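Local coordinates for protein 6-phospho-beta-d glycosidase (Streptococcus pyogenes, PDB 5FOO) that probably hydrolyses 6-phospho-beta-glucosides as a family 1 glycoside hydrolase, and here carries a covalently bound 6-phosphocyclophellitol in its active site, at residues P361-E366 / G412-T417. The protein carries 1 engineered substitution. Residues are numbered along the deposited sequence; the frame is centred on the assembly and turned at random.
Sequences PWFLSE and GYHVWT. With JAZ (6-phosphocyclophellitol), chain G.
Leu364 and Tyr413 lie side by side on neighbouring strands, the seventh and eighth of a TIM barrel, their side chains pointing the same way. The strands run parallel, 4.7 Å apart at the axes. Two backbone bonds tie them at Leu364. Its N donates to Gly412 O (3.1 Å), and its O accepts from His414 N (2.9 Å). This is the tightly packed part of the contact. On the face toward helix 387-405, Leu364 CD2 meets the edge of the Tyr413 ring, 3.8 Å from CD1. The Tyr413 hydroxyl bonds to Asn367.

On the barrel interior, Phe363 and His414 form a T-shaped pair with planes at 90°. Phe363 CE2 points at one face of the imidazole, off toward its rim. Phe363 CB sits against Gly412 O at 3.3 Å, where Gly412 adds no side chain. His414 NE2 bonds to Ser72, while ND1 is linked through a water to Ser365 O. The water donates to that carbonyl.

Beyond Leu364 no direct backbone bond joins the two segments. This end is held less regularly, by side chains and the inhibitor, but it is still buried and lines the ligand pocket. Glu366 runs out extended, its CG 3.6 Å from Trp416 CB. The covalent link to Glu366 is consistent with its being the nucleophile of this retaining family. Trp416 supplies one indole face to both Glu366 OE2 and the inhibitor carbon C3. Glu366 OE2 is joined to inhibitor atom C5 at 1.5 Å.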
ATOM      1  N   PRO A 361       9.915   0.151  14.796  1.00 29.69           N
ATOM      2  CA  PRO A 361       9.241  -1.069  14.309  1.00 29.57           C
ATOM      3  C   PRO A 361       8.643  -0.945  12.911  1.00 27.04           C
ATOM      4  O   PRO A 361       8.093   0.110  12.554  1.00 26.44           O
ATOM      5  CB  PRO A 361       8.164  -1.353  15.372  1.00 28.56           C
ATOM      6  CG  PRO A 361       8.517  -0.468  16.559  1.00 28.26           C
ATOM      7  CD  PRO A 361       9.324   0.679  16.043  1.00 28.95           C
ATOM      8  N   TRP A 362       8.733  -2.034  12.149  1.00 26.47           N
ATOM      9  CA  TRP A 362       8.136  -2.081  10.808  1.00 26.43           C
ATOM     10  C   TRP A 362       7.789  -3.511  10.462  1.00 28.22           C
ATOM     11  O   TRP A 362       8.355  -4.433  11.037  1.00 26.63           O
ATOM     12  CB  TRP A 362       9.124  -1.481   9.784  1.00 25.53           C
ATOM     13  CG  TRP A 362      10.360  -2.316   9.596  1.00 26.72           C
ATOM     14  CD1 TRP A 362      11.464  -2.323  10.413  1.00 28.13           C
ATOM     15  CD2 TRP A 362      10.636  -3.257   8.546  1.00 26.20           C
ATOM     16  NE1 TRP A 362      12.397  -3.213   9.938  1.00 29.27           N
ATOM     17  CE2 TRP A 362      11.921  -3.798   8.798  1.00 28.48           C
ATOM     18  CE3 TRP A 362       9.926  -3.704   7.418  1.00 26.27           C
ATOM     19  CZ2 TRP A 362      12.508  -4.760   7.968  1.00 27.49           C
ATOM     20  CZ3 TRP A 362      10.505  -4.658   6.600  1.00 27.51           C
ATOM     21  CH2 TRP A 362      11.790  -5.168   6.876  1.00 26.86           C
ATOM     22  N   PHE A 363       6.831  -3.695   9.565  1.00 28.84           N
ATOM     23  CA  PHE A 363       6.585  -4.997   8.940  1.00 27.74           C
ATOM     24  C   PHE A 363       6.476  -4.947   7.398  1.00 30.14           C
ATOM     25  O   PHE A 363       6.188  -3.909   6.809  1.00 29.51           O
ATOM     26  CB  PHE A 363       5.356  -5.659   9.526  1.00 25.56           C
ATOM     27  CG  PHE A 363       4.052  -5.140   9.021  1.00 25.97           C
ATOM     28  CD1 PHE A 363       3.662  -3.837   9.241  1.00 23.97           C
ATOM     29  CD2 PHE A 363       3.141  -6.004   8.361  1.00 24.08           C
ATOM     30  CE1 PHE A 363       2.423  -3.418   8.825  1.00 24.33           C
ATOM     31  CE2 PHE A 363       1.925  -5.556   7.929  1.00 23.05           C
ATOM     32  CZ  PHE A 363       1.552  -4.264   8.193  1.00 22.89           C
ATOM     33  N   LEU A 364       6.730  -6.073   6.757  1.00 28.25           N
ATOM     34  CA  LEU A 364       6.683  -6.125   5.311  1.00 28.16           C
ATOM     35  C   LEU A 364       5.243  -6.325   4.974  1.00 27.45           C
ATOM     36  O   LEU A 364       4.703  -7.431   5.090  1.00 29.32           O
ATOM     37  CB  LEU A 364       7.535  -7.248   4.788  1.00 30.78           C
ATOM     38  CG  LEU A 364       7.675  -7.401   3.267  1.00 34.55           C
ATOM     39  CD1 LEU A 364       8.090  -6.105   2.619  1.00 38.61           C
ATOM     40  CD2 LEU A 364       8.731  -8.458   2.980  1.00 37.92           C
ATOM     41  N   SER A 365       4.616  -5.243   4.537  1.00 26.60           N
ATOM     42  CA  SER A 365       3.162  -5.118   4.529  1.00 26.81           C
ATOM     43  C   SER A 365       2.496  -5.541   3.236  1.00 28.41           C
ATOM     44  O   SER A 365       1.233  -5.655   3.195  1.00 24.39           O
ATOM     45  CB  SER A 365       2.766  -3.662   4.897  1.00 28.46           C
ATOM     46  OG  SER A 365       3.668  -2.739   4.268  1.00 28.54           O
ATOM     47  N   GLU A 366       3.299  -5.796   2.195  1.00 26.07           N
ATOM     48  CA  GLU A 366       2.727  -6.238   0.924  1.00 28.09           C
ATOM     49  C   GLU A 366       3.851  -6.911   0.131  1.00 26.66           C
ATOM     50  O   GLU A 366       4.761  -6.269  -0.309  1.00 26.56           O
ATOM     51  CB  GLU A 366       2.190  -5.016   0.140  1.00 26.29           C
ATOM     52  CG  GLU A 366       1.653  -5.288  -1.262  1.00 30.85           C
ATOM     53  CD  GLU A 366       1.514  -4.069  -2.169  1.00 29.02           C
ATOM     54  OE1 GLU A 366       2.179  -3.049  -1.985  1.00 28.43           O
ATOM     55  OE2 GLU A 366       0.645  -4.185  -3.192  1.00 30.61           O
ATOM     56  N   GLY A 412       6.574  -8.468  11.331  1.00 24.92           N
ATOM     57  CA  GLY A 412       5.531  -9.194  10.562  1.00 28.46           C
ATOM     58  C   GLY A 412       5.679  -9.278   9.050  1.00 28.92           C
ATOM     59  O   GLY A 412       6.515  -8.584   8.484  1.00 26.45           O
ATOM     60  N   TYR A 413       4.843 -10.119   8.420  1.00 28.54           N
ATOM     61  CA  TYR A 413       4.879 -10.367   6.979  1.00 26.34           C
ATOM     62  C   TYR A 413       3.466 -10.625   6.492  1.00 28.94           C
ATOM     63  O   TYR A 413       2.753 -11.492   6.991  1.00 30.42           O
ATOM     64  CB  TYR A 413       5.745 -11.565   6.730  1.00 25.60           C
ATOM     65  CG  TYR A 413       5.846 -11.981   5.288  1.00 27.80           C
ATOM     66  CD1 TYR A 413       6.629 -11.279   4.373  1.00 29.07           C
ATOM     67  CD2 TYR A 413       5.165 -13.069   4.833  1.00 27.66           C
ATOM     68  CE1 TYR A 413       6.732 -11.699   3.071  1.00 30.36           C
ATOM     69  CE2 TYR A 413       5.275 -13.476   3.544  1.00 29.39           C
ATOM     70  CZ  TYR A 413       6.038 -12.799   2.661  1.00 30.54           C
ATOM     71  OH  TYR A 413       6.060 -13.277   1.361  1.00 27.45           O
ATOM     72  N   HIS A 414       3.026  -9.804   5.562  1.00 27.21           N
ATOM     73  CA  HIS A 414       1.716  -9.911   4.971  1.00 25.00           C
ATOM     74  C   HIS A 414       1.911 -10.188   3.425  1.00 26.83           C
ATOM     75  O   HIS A 414       2.516  -9.420   2.701  1.00 24.73           O
ATOM     76  CB  HIS A 414       0.900  -8.612   5.224  1.00 27.77           C
ATOM     77  CG  HIS A 414       0.085  -8.612   6.479  1.00 27.83           C
ATOM     78  ND1 HIS A 414      -0.885  -7.673   6.730  1.00 30.91           N
ATOM     79  CD2 HIS A 414       0.061  -9.466   7.538  1.00 28.18           C
ATOM     80  CE1 HIS A 414      -1.464  -7.935   7.891  1.00 27.33           C
ATOM     81  NE2 HIS A 414      -0.900  -9.023   8.397  1.00 27.64           N
ATOM     82  N   VAL A 415       1.328 -11.275   2.962  1.00 27.85           N
ATOM     83  CA  VAL A 415       1.288 -11.637   1.583  1.00 28.34           C
ATOM     84  C   VAL A 415       0.216 -10.764   0.866  1.00 28.48           C
ATOM     85  O   VAL A 415      -0.941 -10.688   1.273  1.00 25.65           O
ATOM     86  CB  VAL A 415       0.927 -13.121   1.387  1.00 28.30           C
ATOM     87  CG1 VAL A 415       0.940 -13.421  -0.115  1.00 33.48           C
ATOM     88  CG2 VAL A 415       1.919 -14.034   2.097  1.00 30.31           C
ATOM     89  N   TRP A 416       0.613 -10.145  -0.243  1.00 28.55           N
ATOM     90  CA  TRP A 416      -0.352  -9.654  -1.208  1.00 24.40           C
ATOM     91  C   TRP A 416      -0.766 -10.752  -2.216  1.00 23.87           C
ATOM     92  O   TRP A 416       0.126 -11.197  -2.962  1.00 27.16           O
ATOM     93  CB  TRP A 416       0.144  -8.431  -1.955  1.00 26.45           C
ATOM     94  CG  TRP A 416      -1.008  -7.851  -2.716  1.00 27.38           C
ATOM     95  CD1 TRP A 416      -1.449  -8.194  -3.993  1.00 25.96           C
ATOM     96  CD2 TRP A 416      -1.873  -6.900  -2.236  1.00 26.52           C
ATOM     97  NE1 TRP A 416      -2.590  -7.498  -4.294  1.00 26.84           N
ATOM     98  CE2 TRP A 416      -2.855  -6.664  -3.250  1.00 27.61           C
ATOM     99  CE3 TRP A 416      -1.918  -6.161  -1.056  1.00 26.99           C
ATOM    100  CZ2 TRP A 416      -3.871  -5.761  -3.081  1.00 30.22           C
ATOM    101  CZ3 TRP A 416      -2.925  -5.248  -0.887  1.00 25.71           C
ATOM    102  CH2 TRP A 416      -3.880  -5.030  -1.886  1.00 29.65           C
ATOM    103  N   THR A 417      -1.765 -11.529  -1.861  1.00 24.19           N
ATOM    104  CA  THR A 417      -3.047 -11.102  -1.320  1.00 24.68           C
ATOM    105  C   THR A 417      -3.706 -12.416  -0.843  1.00 25.91           C
ATOM    106  O   THR A 417      -3.458 -13.473  -1.438  1.00 28.68           O
ATOM    107  CB  THR A 417      -3.898 -10.234  -2.216  1.00 29.32           C
ATOM    108  OG1 THR A 417      -4.865  -9.563  -1.401  1.00 25.47           O
ATOM    109  CG2 THR A 417      -4.561 -11.073  -3.285  1.00 29.93           C
TER
HETATM  110  C2  JAZ G1464      -1.777  -3.873  -5.860  1.00 26.07           C
HETATM  111  C3  JAZ G1464      -1.917  -3.288  -4.439  1.00 26.17           C
HETATM  112  C4  JAZ G1464      -0.729  -2.391  -4.107  1.00 27.23           C
HETATM  113  C5  JAZ G1464       0.602  -3.124  -4.209  1.00 27.97           C
HETATM  114  C6  JAZ G1464       0.728  -3.813  -5.550  1.00 27.41           C
HETATM  115  C7  JAZ G1464      -0.486  -4.683  -5.880  1.00 27.03           C
HETATM  116  C8  JAZ G1464      -0.291  -5.492  -7.159  1.00 30.22           C
HETATM  117  O9  JAZ G1464      -0.154  -4.563  -8.230  1.00 31.84           O
HETATM  118  P10 JAZ G1464      -0.660  -4.977  -9.678  1.00 33.46           P
HETATM  119  O11 JAZ G1464      -0.408  -3.763 -10.500  1.00 38.26           O
HETATM  120  O12 JAZ G1464      -2.010  -5.563  -9.632  1.00 44.00           O
HETATM  121  O13 JAZ G1464       0.196  -6.094 -10.091  1.00 33.99           O
HETATM  122  O14 JAZ G1464       0.979  -2.839  -6.572  1.00 29.32           O
HETATM  123  O15 JAZ G1464      -2.854  -4.770  -6.150  1.00 26.66           O
HETATM  124  O16 JAZ G1464      -3.091  -2.515  -4.431  1.00 27.02           O
HETATM  125  O17 JAZ G1464      -0.886  -1.836  -2.813  1.00 29.49           O
HETATM  126  O   HOH W   1      -0.360  -5.362   5.360  1.00 19.59           O